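PDB 4S3J: cortical-lytic enzyme from Bacillus cereus, which hydrolyses partially degraded spore-cortex peptidoglycan as an N-acetylglucosaminidase during germination, recognising its muramic acid delta-lactam residues. Local coordinates for residues S104-A109 / L133-Y138; N395-Q400 / E423-T428. One frame throughout, in Å; residues are numbered along the deposited sequence.

Interaction 1: residues S104-A109 / L133-Y138; sequences SVESIA and LTYLAY
Ser-107 and Thr-134 bind each other at the start of a parallel strand pair in the family 18 TIM barrel. Ser-107 N donates to Thr-134 OG1 at 3.0 Å, and the bond is nearly straight (164°). That hydroxyl is also hydrogen-bonded to Thr-428 O. Ser-107 O accepts twice. Tyr-135 N reaches it at 3.0 Å, almost in line with the carbonyl, while Thr-134 N comes in at a wider tilt. Thr-134 N is shared with Ser-107 OG, 3.1 Å away; neither of its two bonds is straight. The Ser-107 hydroxyl sits between its own backbone N and carbonyl carbon (chi1 57°), which faces it to this amide; it also bonds Phe-132 O. Further along, the ladder is regular. Ala-109 N donates to Tyr-135 O at 3.3 Å, and Ala-137 N donates to Ala-109 O at 2.9 Å.

Glu-106 OE1 lies at the edge of the Tyr-135 ring, 3.3 Å from CE2, while its OE2 forms a salt bridge with Lys-430. Ile-108 CG1 packs on Tyr-135 CB. Ala-109 CB meets Leu-133 CD2 at 3.6 Å, on the other face of the pair.

The two strands flank helix 120-129 in sequence as a beta-alpha-beta unit. Tyr-135 and Ile-108 touch Met-170 of strand 168-177, and Leu-136 packs on helix 155-164.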
ATOM      1  N   SER A 104       4.865 -10.262 -12.917  1.00 22.30           N
ATOM      2  CA  SER A 104       5.628 -10.116 -11.687  1.00 23.73           C
ATOM      3  C   SER A 104       5.361  -8.759 -11.070  1.00 24.69           C
ATOM      4  O   SER A 104       5.000  -7.808 -11.767  1.00 26.08           O
ATOM      5  CB  SER A 104       7.133 -10.268 -11.945  1.00 31.83           C
ATOM      6  OG  SER A 104       7.451 -11.603 -12.284  1.00 50.04           O
ATOM      7  N   VAL A 105       5.549  -8.682  -9.763  1.00 19.82           N
ATOM      8  CA  VAL A 105       5.437  -7.418  -9.032  1.00 20.76           C
ATOM      9  C   VAL A 105       6.500  -7.380  -7.937  1.00 21.36           C
ATOM     10  O   VAL A 105       6.908  -8.419  -7.413  1.00 18.58           O
ATOM     11  CB  VAL A 105       4.006  -7.248  -8.424  1.00 22.53           C
ATOM     12  CG1 VAL A 105       3.790  -8.146  -7.206  1.00 22.95           C
ATOM     13  CG2 VAL A 105       3.733  -5.810  -8.068  1.00 27.45           C
ATOM     14  N   GLU A 106       6.957  -6.184  -7.587  1.00 20.12           N
ATOM     15  CA  GLU A 106       7.745  -6.005  -6.376  1.00 19.96           C
ATOM     16  C   GLU A 106       6.849  -5.352  -5.341  1.00 19.62           C
ATOM     17  O   GLU A 106       6.083  -4.449  -5.667  1.00 18.28           O
ATOM     18  CB  GLU A 106       9.009  -5.175  -6.628  1.00 19.15           C
ATOM     19  CG  GLU A 106       9.967  -5.887  -7.580  1.00 18.45           C
ATOM     20  CD  GLU A 106      11.380  -5.330  -7.614  1.00 23.40           C
ATOM     21  OE1 GLU A 106      11.688  -4.397  -6.864  1.00 27.93           O
ATOM     22  OE2 GLU A 106      12.196  -5.867  -8.389  1.00 35.35           O
ATOM     23  N   SER A 107       6.928  -5.848  -4.110  1.00 15.55           N
ATOM     24  CA  SER A 107       6.110  -5.363  -3.007  1.00 15.68           C
ATOM     25  C   SER A 107       7.007  -4.893  -1.878  1.00 19.04           C
ATOM     26  O   SER A 107       8.009  -5.529  -1.587  1.00 18.02           O
ATOM     27  CB  SER A 107       5.172  -6.474  -2.521  1.00 19.60           C
ATOM     28  OG  SER A 107       5.936  -7.605  -2.143  1.00 18.90           O
ATOM     29  N   ILE A 108       6.615  -3.797  -1.229  1.00 15.56           N
ATOM     30  CA  ILE A 108       7.283  -3.279  -0.050  1.00 14.05           C
ATOM     31  C   ILE A 108       6.258  -3.138   1.054  1.00 15.03           C
ATOM     32  O   ILE A 108       5.106  -2.829   0.763  1.00 15.63           O
ATOM     33  CB  ILE A 108       7.910  -1.893  -0.277  1.00 15.13           C
ATOM     34  CG1 ILE A 108       8.867  -1.925  -1.474  1.00 20.43           C
ATOM     35  CG2 ILE A 108       8.596  -1.396   1.003  1.00 16.59           C
ATOM     36  CD1 ILE A 108       9.178  -0.547  -1.985  1.00 24.29           C
ATOM     37  N   ALA A 109       6.645  -3.390   2.297  1.00 14.77           N
ATOM     38  CA  ALA A 109       5.828  -2.961   3.436  1.00 13.86           C
ATOM     39  C   ALA A 109       6.685  -2.275   4.489  1.00 14.88           C
ATOM     40  O   ALA A 109       7.788  -2.725   4.791  1.00 16.56           O
ATOM     41  CB  ALA A 109       5.096  -4.124   4.054  1.00 16.53           C
ATOM     42  N   LEU A 133       6.533 -10.272   0.651  1.00 17.78           N
ATOM     43  CA  LEU A 133       7.325  -9.060   0.422  1.00 16.15           C
ATOM     44  C   LEU A 133       8.599  -9.241  -0.396  1.00 17.41           C
ATOM     45  O   LEU A 133       9.370 -10.187  -0.188  1.00 20.09           O
ATOM     46  CB  LEU A 133       7.744  -8.451   1.751  1.00 15.85           C
ATOM     47  CG  LEU A 133       6.631  -8.046   2.701  1.00 16.09           C
ATOM     48  CD1 LEU A 133       7.295  -7.392   3.919  1.00 17.57           C
ATOM     49  CD2 LEU A 133       5.649  -7.108   2.041  1.00 15.92           C
ATOM     50  N   THR A 134       8.852  -8.298  -1.295  1.00 18.49           N
ATOM     51  CA  THR A 134      10.170  -8.199  -1.906  1.00 18.77           C
ATOM     52  C   THR A 134      11.116  -7.485  -0.939  1.00 18.53           C
ATOM     53  O   THR A 134      12.295  -7.867  -0.781  1.00 18.68           O
ATOM     54  CB  THR A 134      10.136  -7.434  -3.250  1.00 18.70           C
ATOM     55  OG1 THR A 134       9.093  -7.955  -4.090  1.00 20.51           O
ATOM     56  CG2 THR A 134      11.486  -7.548  -3.957  1.00 18.43           C
ATOM     57  N   TYR A 135      10.576  -6.443  -0.300  1.00 18.20           N
ATOM     58  CA  TYR A 135      11.317  -5.597   0.627  1.00 17.71           C
ATOM     59  C   TYR A 135      10.548  -5.362   1.922  1.00 19.23           C
ATOM     60  O   TYR A 135       9.337  -5.203   1.882  1.00 17.74           O
ATOM     61  CB  TYR A 135      11.600  -4.234  -0.004  1.00 19.02           C
ATOM     62  CG  TYR A 135      12.428  -4.241  -1.256  1.00 17.92           C
ATOM     63  CD1 TYR A 135      13.799  -4.220  -1.178  1.00 20.18           C
ATOM     64  CD2 TYR A 135      11.831  -4.241  -2.509  1.00 18.96           C
ATOM     65  CE1 TYR A 135      14.566  -4.217  -2.305  1.00 24.16           C
ATOM     66  CE2 TYR A 135      12.593  -4.231  -3.657  1.00 23.81           C
ATOM     67  CZ  TYR A 135      13.964  -4.220  -3.541  1.00 26.82           C
ATOM     68  OH  TYR A 135      14.775  -4.213  -4.662  1.00 32.82           O
ATOM     69  N   LEU A 136      11.271  -5.313   3.046  1.00 17.41           N
ATOM     70  CA  LEU A 136      10.742  -4.919   4.354  1.00 15.71           C
ATOM     71  C   LEU A 136      11.452  -3.646   4.792  1.00 17.65           C
ATOM     72  O   LEU A 136      12.691  -3.607   4.838  1.00 18.69           O
ATOM     73  CB  LEU A 136      10.937  -6.025   5.383  1.00 17.50           C
ATOM     74  CG  LEU A 136      10.482  -5.716   6.811  1.00 18.86           C
ATOM     75  CD1 LEU A 136       8.952  -5.464   6.882  1.00 17.07           C
ATOM     76  CD2 LEU A 136      10.885  -6.834   7.750  1.00 21.33           C
ATOM     77  N   ALA A 137      10.673  -2.619   5.111  1.00 15.63           N
ATOM     78  CA  ALA A 137      11.203  -1.289   5.423  1.00 15.68           C
ATOM     79  C   ALA A 137      10.968  -0.888   6.864  1.00 14.97           C
ATOM     80  O   ALA A 137       9.875  -0.423   7.211  1.00 15.50           O
ATOM     81  CB  ALA A 137      10.587  -0.243   4.508  1.00 17.56           C
ATOM     82  N   TYR A 138      11.995  -1.030   7.701  1.00 15.23           N
ATOM     83  CA  TYR A 138      11.891  -0.666   9.100  1.00 15.62           C
ATOM     84  C   TYR A 138      12.128   0.834   9.265  1.00 17.29           C
ATOM     85  O   TYR A 138      13.233   1.351   9.073  1.00 18.07           O
ATOM     86  CB  TYR A 138      12.855  -1.516   9.934  1.00 17.02           C
ATOM     87  CG  TYR A 138      12.728  -1.357  11.443  1.00 18.75           C
ATOM     88  CD1 TYR A 138      11.658  -0.698  12.016  1.00 23.76           C
ATOM     89  CD2 TYR A 138      13.711  -1.849  12.291  1.00 17.77           C
ATOM     90  CE1 TYR A 138      11.566  -0.545  13.387  1.00 29.30           C
ATOM     91  CE2 TYR A 138      13.607  -1.717  13.660  1.00 18.06           C
ATOM     92  CZ  TYR A 138      12.553  -1.058  14.200  1.00 20.35           C
ATOM     93  OH  TYR A 138      12.456  -0.907  15.576  1.00 24.16           O
TER

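Interaction 2: residues N395-Q400 / E423-T428; sequences NLMKEQ and ENFTIT
Lys-398 is stretched out from CG to NZ, with every torsion beyond chi1 near anti, which carries NZ as far as the Asn-424 amide. Its first torsion (chi1 -63°) sets CG beside the backbone N. The Phe-425 ring, with CG also beside its backbone N (chi1 -59°), is thereby turned to the lysine chain and Met-397. The contact joins helix 387-400 of the TIM barrel to the end of helix 415-424. Phe-425 is the first residue after that second helix to leave helical backbone angles, and the chain goes on into the short strand 426-427.

The Lys-398 and Asn-424 side chains cross at about a right angle. The lysine chain also runs obliquely past the Phe-425 ring. Lys-398 CG and CE both lie 3.9 Å from Phe-425 CE1, and Lys-398 CE is as near to Phe-425 CZ. Lys-398 NZ is 5.5 Å from the centroid of the Phe-425 ring, so any cation-pi attraction is weak at most. Met-397 adds a looser apolar touch, CE to Phe-425 CZ at 4.3 Å.

The polar ends are shared with neighbours. Lys-398 NZ also bonds Asn-71 OD1 and Gln-68 O, which ties the contact to the second LysM domain. Gln-391 NE2 donates to both Asn-424 OD1 and Asn-395 OD1. Asn-424 ND2 is taken up by Leu-420 O, which helps fix how the amide is turned. Lys-398 NZ meets Asn-424 OD1 at 2.9 Å, in the carbonyl plane and on a lone pair, with a C=O...N angle of 141°.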
ATOM      1  N   ASN A 395      -5.381  -3.544 -10.643  1.00 16.42           N
ATOM      2  CA  ASN A 395      -5.681  -3.408 -12.076  1.00 17.42           C
ATOM      3  C   ASN A 395      -5.078  -2.113 -12.649  1.00 17.67           C
ATOM      4  O   ASN A 395      -4.604  -2.085 -13.790  1.00 18.53           O
ATOM      5  CB  ASN A 395      -7.181  -3.454 -12.315  1.00 17.74           C
ATOM      6  CG  ASN A 395      -7.764  -4.842 -12.081  1.00 20.57           C
ATOM      7  OD1 ASN A 395      -7.031  -5.819 -11.855  1.00 16.55           O
ATOM      8  ND2 ASN A 395      -9.081  -4.929 -12.107  1.00 17.09           N
ATOM      9  N   LEU A 396      -5.076  -1.043 -11.854  1.00 16.84           N
ATOM     10  CA  LEU A 396      -4.422   0.197 -12.277  1.00 17.21           C
ATOM     11  C   LEU A 396      -2.917  -0.017 -12.504  1.00 19.60           C
ATOM     12  O   LEU A 396      -2.345   0.489 -13.486  1.00 19.87           O
ATOM     13  CB  LEU A 396      -4.657   1.287 -11.244  1.00 16.62           C
ATOM     14  CG  LEU A 396      -3.943   2.625 -11.469  1.00 16.31           C
ATOM     15  CD1 LEU A 396      -4.425   3.265 -12.780  1.00 24.45           C
ATOM     16  CD2 LEU A 396      -4.174   3.564 -10.312  1.00 16.94           C
ATOM     17  N   MET A 397      -2.281  -0.772 -11.609  1.00 16.68           N
ATOM     18  CA  MET A 397      -0.852  -1.073 -11.730  1.00 17.36           C
ATOM     19  C   MET A 397      -0.594  -1.802 -13.037  1.00 19.02           C
ATOM     20  O   MET A 397       0.363  -1.499 -13.749  1.00 20.60           O
ATOM     21  CB  MET A 397      -0.368  -1.924 -10.559  1.00 17.92           C
ATOM     22  CG  MET A 397      -0.403  -1.204  -9.206  1.00 21.24           C
ATOM     23  SD  MET A 397      -0.115  -2.346  -7.826  1.00 20.03           S
ATOM     24  CE  MET A 397       1.480  -3.041  -8.286  1.00 21.11           C
ATOM     25  N   LYS A 398      -1.460  -2.751 -13.346  1.00 17.86           N
ATOM     26  CA  LYS A 398      -1.330  -3.511 -14.586  1.00 18.91           C
ATOM     27  C   LYS A 398      -1.454  -2.608 -15.806  1.00 23.57           C
ATOM     28  O   LYS A 398      -0.639  -2.699 -16.740  1.00 24.40           O
ATOM     29  CB  LYS A 398      -2.392  -4.623 -14.650  1.00 19.90           C
ATOM     30  CG  LYS A 398      -2.250  -5.671 -13.553  1.00 17.70           C
ATOM     31  CD  LYS A 398      -3.391  -6.659 -13.568  1.00 16.93           C
ATOM     32  CE  LYS A 398      -3.482  -7.456 -12.247  1.00 19.92           C
ATOM     33  NZ  LYS A 398      -4.525  -8.541 -12.371  1.00 17.56           N
ATOM     34  N   GLU A 399      -2.472  -1.753 -15.809  1.00 19.74           N
ATOM     35  CA  GLU A 399      -2.713  -0.868 -16.938  1.00 23.67           C
ATOM     36  C   GLU A 399      -1.536   0.069 -17.156  1.00 21.98           C
ATOM     37  O   GLU A 399      -1.134   0.307 -18.291  1.00 25.66           O
ATOM     38  CB  GLU A 399      -3.983  -0.051 -16.727  1.00 25.13           C
ATOM     39  CG  GLU A 399      -5.270  -0.853 -16.718  1.00 27.28           C
ATOM     40  CD  GLU A 399      -6.450  -0.027 -16.238  1.00 42.17           C
ATOM     41  OE1 GLU A 399      -6.249   0.869 -15.392  1.00 26.54           O
ATOM     42  OE2 GLU A 399      -7.582  -0.266 -16.694  1.00 48.91           O
ATOM     43  N   GLN A 400      -0.990   0.599 -16.063  1.00 21.71           N
ATOM     44  CA  GLN A 400       0.075   1.605 -16.141  1.00 20.28           C
ATOM     45  C   GLN A 400       1.460   0.985 -16.288  1.00 23.11           C
ATOM     46  O   GLN A 400       2.417   1.679 -16.645  1.00 24.96           O
ATOM     47  CB  GLN A 400       0.032   2.508 -14.906  1.00 21.76           C
ATOM     48  CG  GLN A 400      -1.222   3.343 -14.816  1.00 25.75           C
ATOM     49  CD  GLN A 400      -1.307   4.369 -15.929  1.00 33.48           C
ATOM     50  OE1 GLN A 400      -0.296   4.946 -16.331  1.00 33.84           O
ATOM     51  NE2 GLN A 400      -2.507   4.587 -16.443  1.00 30.14           N
ATOM     52  N   GLU A 423      -2.693 -13.798  -5.592  1.00 18.49           N
ATOM     53  CA  GLU A 423      -3.583 -14.293  -6.638  1.00 17.66           C
ATOM     54  C   GLU A 423      -3.360 -13.527  -7.937  1.00 18.75           C
ATOM     55  O   GLU A 423      -3.408 -14.094  -9.030  1.00 21.19           O
ATOM     56  CB  GLU A 423      -5.044 -14.155  -6.216  1.00 20.95           C
ATOM     57  CG  GLU A 423      -5.467 -15.131  -5.134  1.00 28.72           C
ATOM     58  CD  GLU A 423      -5.496 -16.584  -5.601  1.00 27.55           C
ATOM     59  OE1 GLU A 423      -5.911 -16.855  -6.755  1.00 28.80           O
ATOM     60  OE2 GLU A 423      -5.093 -17.453  -4.809  1.00 28.96           O
ATOM     61  N   ASN A 424      -3.046 -12.244  -7.806  1.00 14.88           N
ATOM     62  CA  ASN A 424      -2.944 -11.362  -8.969  1.00 15.62           C
ATOM     63  C   ASN A 424      -1.613 -11.371  -9.672  1.00 20.46           C
ATOM     64  O   ASN A 424      -1.558 -11.144 -10.869  1.00 20.41           O
ATOM     65  CB  ASN A 424      -3.232  -9.919  -8.553  1.00 14.40           C
ATOM     66  CG  ASN A 424      -4.699  -9.569  -8.632  1.00 19.20           C
ATOM     67  OD1 ASN A 424      -5.168  -9.042  -9.638  1.00 17.67           O
ATOM     68  ND2 ASN A 424      -5.437  -9.834  -7.556  1.00 17.24           N
ATOM     69  N   PHE A 425      -0.558 -11.587  -8.892  1.00 16.69           N
ATOM     70  CA  PHE A 425       0.818 -11.393  -9.308  1.00 18.70           C
ATOM     71  C   PHE A 425       1.736 -12.502  -8.848  1.00 17.84           C
ATOM     72  O   PHE A 425       1.485 -13.170  -7.845  1.00 19.60           O
ATOM     73  CB  PHE A 425       1.396 -10.090  -8.727  1.00 20.70           C
ATOM     74  CG  PHE A 425       0.651  -8.830  -9.102  1.00 18.36           C
ATOM     75  CD1 PHE A 425       0.715  -8.320 -10.385  1.00 21.71           C
ATOM     76  CD2 PHE A 425      -0.077  -8.132  -8.142  1.00 16.21           C
ATOM     77  CE1 PHE A 425       0.050  -7.158 -10.713  1.00 24.97           C
ATOM     78  CE2 PHE A 425      -0.729  -6.961  -8.467  1.00 18.88           C
ATOM     79  CZ  PHE A 425      -0.668  -6.475  -9.745  1.00 20.19           C
ATOM     80  N   THR A 426       2.863 -12.634  -9.546  1.00 19.83           N
ATOM     81  CA  THR A 426       3.993 -13.369  -9.021  1.00 20.12           C
ATOM     82  C   THR A 426       4.843 -12.399  -8.224  1.00 22.91           C
ATOM     83  O   THR A 426       5.264 -11.390  -8.750  1.00 28.11           O
ATOM     84  CB  THR A 426       4.818 -13.991 -10.150  1.00 26.76           C
ATOM     85  OG1 THR A 426       4.003 -14.940 -10.844  1.00 27.22           O
ATOM     86  CG2 THR A 426       6.024 -14.683  -9.609  1.00 30.00           C
ATOM     87  N   ILE A 427       5.021 -12.657  -6.937  1.00 20.02           N
ATOM     88  CA  ILE A 427       5.758 -11.718  -6.083  1.00 21.06           C
ATOM     89  C   ILE A 427       7.251 -12.015  -6.193  1.00 26.42           C
ATOM     90  O   ILE A 427       7.707 -13.108  -5.868  1.00 24.19           O
ATOM     91  CB  ILE A 427       5.287 -11.808  -4.619  1.00 21.48           C
ATOM     92  CG1 ILE A 427       3.792 -11.457  -4.549  1.00 20.49           C
ATOM     93  CG2 ILE A 427       6.127 -10.929  -3.715  1.00 23.68           C
ATOM     94  CD1 ILE A 427       3.176 -11.729  -3.241  1.00 26.79           C
ATOM     95  N   THR A 428       8.005 -11.020  -6.638  1.00 23.27           N
ATOM     96  CA  THR A 428       9.440 -11.152  -6.811  1.00 24.50           C
ATOM     97  C   THR A 428      10.144 -11.311  -5.473  1.00 22.91           C
ATOM     98  O   THR A 428       9.913 -10.530  -4.548  1.00 20.69           O
ATOM     99  CB  THR A 428       9.989  -9.931  -7.535  1.00 23.04           C
ATOM    100  OG1 THR A 428       9.419  -9.860  -8.844  1.00 25.63           O
ATOM    101  CG2 THR A 428      11.519  -9.977  -7.648  1.00 28.22           C
TER

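How the interactions relate
Interactions 1 and 2 lie side by side, with centres about 13 Å apart, and they meet through Val-105 and Thr-134. Strand 426-427 runs beside strand 104-111, and Val-105 N probably donates to Thr-426 O at 2.9 Å. The bond of the Thr-134 hydroxyl to Thr-428 O, 2.7 Å from Thr-134 OG1, is a second polar link between them. Val-105 of interaction 1 also packs directly on interaction 2: Val-105 CG1 lies 3.4 Å from Phe-425 CB, and Val-105 CG2 lies 3.6 Å from Met-397 CE. Interaction 1 is the nearer to catalysis. The side chain of Ala-137 is about 12 Å from that of Glu-220, the likely proton donor. Interaction 2 lies away from that site.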